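Local atomic coordinates of ribonucleoside-diphosphate reductase, alpha chain (Actinobacillus ureae ATCC 25976, PDB entry 6DQX), a protein that probably reduces ribonucleoside diphosphates to deoxyribonucleotides as the catalytic subunit of a class Id ribonucleotide reductase. Residues 299-302 / 303-306. Residues are numbered along the deposited sequence; the frame is centred on the assembly and turned at random.
Sequences YFDE and WKDT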
loop_
_atom_site.group_PDB
_atom_site.type_symbol
_atom_site.label_atom_id
_atom_site.label_comp_id
_atom_site.label_asym_id
_atom_site.label_seq_id
_atom_site.Cartn_x
_atom_site.Cartn_y
_atom_site.Cartn_z
ATOM N N TYR A 299 -13.504 34.779 -25.650
ATOM C CA TYR A 299 -12.976 36.113 -25.856
ATOM C C TYR A 299 -11.739 36.178 -26.730
ATOM O O TYR A 299 -10.989 37.149 -26.661
ATOM C CB TYR A 299 -12.735 36.760 -24.477
ATOM C CG TYR A 299 -13.993 36.861 -23.648
ATOM C CD1 TYR A 299 -15.135 37.501 -24.146
ATOM C CD2 TYR A 299 -14.065 36.301 -22.362
ATOM C CE1 TYR A 299 -16.297 37.584 -23.397
ATOM C CE2 TYR A 299 -15.234 36.374 -21.611
ATOM C CZ TYR A 299 -16.339 37.025 -22.120
ATOM O OH TYR A 299 -17.494 37.110 -21.373
ATOM N N PHE A 300 -11.517 35.161 -27.566
ATOM C CA PHE A 300 -10.326 35.119 -28.433
ATOM C C PHE A 300 -10.106 36.425 -29.192
ATOM O O PHE A 300 -8.988 36.968 -29.213
ATOM C CB PHE A 300 -10.398 33.952 -29.422
ATOM C CG PHE A 300 -9.239 33.906 -30.382
ATOM C CD1 PHE A 300 -7.971 33.534 -29.951
ATOM C CD2 PHE A 300 -9.408 34.272 -31.715
ATOM C CE1 PHE A 300 -6.893 33.523 -30.826
ATOM C CE2 PHE A 300 -8.327 34.251 -32.590
ATOM C CZ PHE A 300 -7.076 33.876 -32.154
ATOM N N ASP A 301 -11.172 36.936 -29.784
ATOM C CA ASP A 301 -11.062 38.156 -30.604
ATOM C C ASP A 301 -10.736 39.406 -29.781
ATOM O O ASP A 301 -10.245 40.396 -30.344
ATOM C CB ASP A 301 -12.297 38.309 -31.487
ATOM C CG ASP A 301 -12.299 37.300 -32.610
ATOM O OD1 ASP A 301 -11.220 37.136 -33.190
ATOM O OD2 ASP A 301 -13.335 36.663 -32.906
ATOM N N GLU A 302 -10.988 39.358 -28.462
ATOM C CA GLU A 302 -10.498 40.366 -27.539
ATOM C C GLU A 302 -9.039 40.230 -27.170
ATOM O O GLU A 302 -8.336 41.238 -27.148
ATOM C CB GLU A 302 -11.307 40.425 -26.233
ATOM C CG GLU A 302 -12.767 40.751 -26.431
ATOM C CD GLU A 302 -13.539 40.919 -25.133
ATOM O OE1 GLU A 302 -12.927 41.118 -24.061
ATOM O OE2 GLU A 302 -14.790 40.878 -25.199
ATOM N N TRP A 303 -8.579 39.027 -26.809
ATOM C CA TRP A 303 -7.218 38.884 -26.263
ATOM C C TRP A 303 -6.145 38.405 -27.235
ATOM O O TRP A 303 -4.978 38.439 -26.867
ATOM C CB TRP A 303 -7.177 38.030 -24.962
ATOM C CG TRP A 303 -7.773 36.658 -25.059
ATOM C CD1 TRP A 303 -8.965 36.270 -24.554
ATOM C CD2 TRP A 303 -7.198 35.483 -25.669
ATOM N NE1 TRP A 303 -9.191 34.946 -24.819
ATOM C CE2 TRP A 303 -8.123 34.438 -25.504
ATOM C CE3 TRP A 303 -5.995 35.217 -26.333
ATOM C CZ2 TRP A 303 -7.887 33.143 -25.969
ATOM C CZ3 TRP A 303 -5.753 33.926 -26.781
ATOM C CH2 TRP A 303 -6.709 32.912 -26.611
ATOM N N LYS A 304 -6.506 38.066 -28.477
ATOM C CA LYS A 304 -5.535 37.469 -29.427
ATOM C C LYS A 304 -4.268 38.319 -29.666
ATOM O O LYS A 304 -3.198 37.757 -29.900
ATOM C CB LYS A 304 -6.187 37.110 -30.758
ATOM C CG LYS A 304 -6.811 38.310 -31.463
ATOM C CD LYS A 304 -7.556 37.943 -32.729
ATOM C CE LYS A 304 -8.178 39.191 -33.340
ATOM N NZ LYS A 304 -9.267 38.815 -34.278
ATOM N N ASP A 305 -4.391 39.646 -29.609
ATOM C CA ASP A 305 -3.231 40.554 -29.787
ATOM C C ASP A 305 -2.859 41.284 -28.490
ATOM O O ASP A 305 -2.320 42.396 -28.518
ATOM C CB ASP A 305 -3.509 41.558 -30.930
ATOM C CG ASP A 305 -3.756 40.875 -32.267
ATOM O OD1 ASP A 305 -2.947 40.004 -32.682
ATOM O OD2 ASP A 305 -4.750 41.212 -32.938
ATOM N N THR A 306 -3.165 40.668 -27.346
ATOM C CA THR A 306 -2.738 41.149 -26.053
ATOM C C THR A 306 -1.664 40.222 -25.540
ATOM O O THR A 306 -1.377 39.180 -26.149
ATOM C CB THR A 306 -3.894 41.190 -25.019
ATOM O OG1 THR A 306 -4.276 39.862 -24.640
ATOM C CG2 THR A 306 -5.121 41.947 -25.574
HETATM O O HOH W 1 -6.461 41.641 -29.097
#
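The one-turn helix 300-303, which leads out of strand 288-296 of the reductase barrel domain, folds Trp303 and Lys304 back over Phe300. Two i to i+4 bonds hold the turn: Trp303 N gives its hydrogen to Tyr299 O at 3.1 Å, and Lys304 N to Phe300 O at 2.8 Å. Tyr299 is the N-cap. Trp303 has its CG between the backbone N and the carbonyl carbon (chi1 55°), a rotamer that lays the indole back across the start of its own helix. One indole face thus meets the backbone, with Phe300 CA 3.9 Å from the centroid of the five-membered ring in a CH-pi contact. The same face receives the edge of the Phe300 ring, an edge-to-face pair with planes at 86° in which Phe300 CD1 lies 3.6 Å from Trp303 CH2. Lys304 then covers a face of Phe300, its CB 3.8 Å from the ring centroid. Beyond CG the lysine chain is extended, and it carries NZ to Asp301 OD1 at 2.8 Å, a salt bridge made on the anti side of the carboxylate and 31° out of its plane; OD2 of Asp301 is taken by Tyr356. Indole NE1 is satisfied by Asn296 O, while Phe300 rests on Leu375, Ile376 and Thr379 of helix 367-395. The chain next reverses in a type I turn, where Trp303 O accepts both Thr306 N and, at 2.7 Å, Thr306 OG1, the latter on a lone pair in the carbonyl plane. A water links Glu302 O to Asp305 N. Thr306 OG1 also bonds Ala308 N, tying the turn to the start of helix 308-327: a short helix and beta turn joining a barrel strand to its following helix, with two aromatics turned inward against helix 367-395.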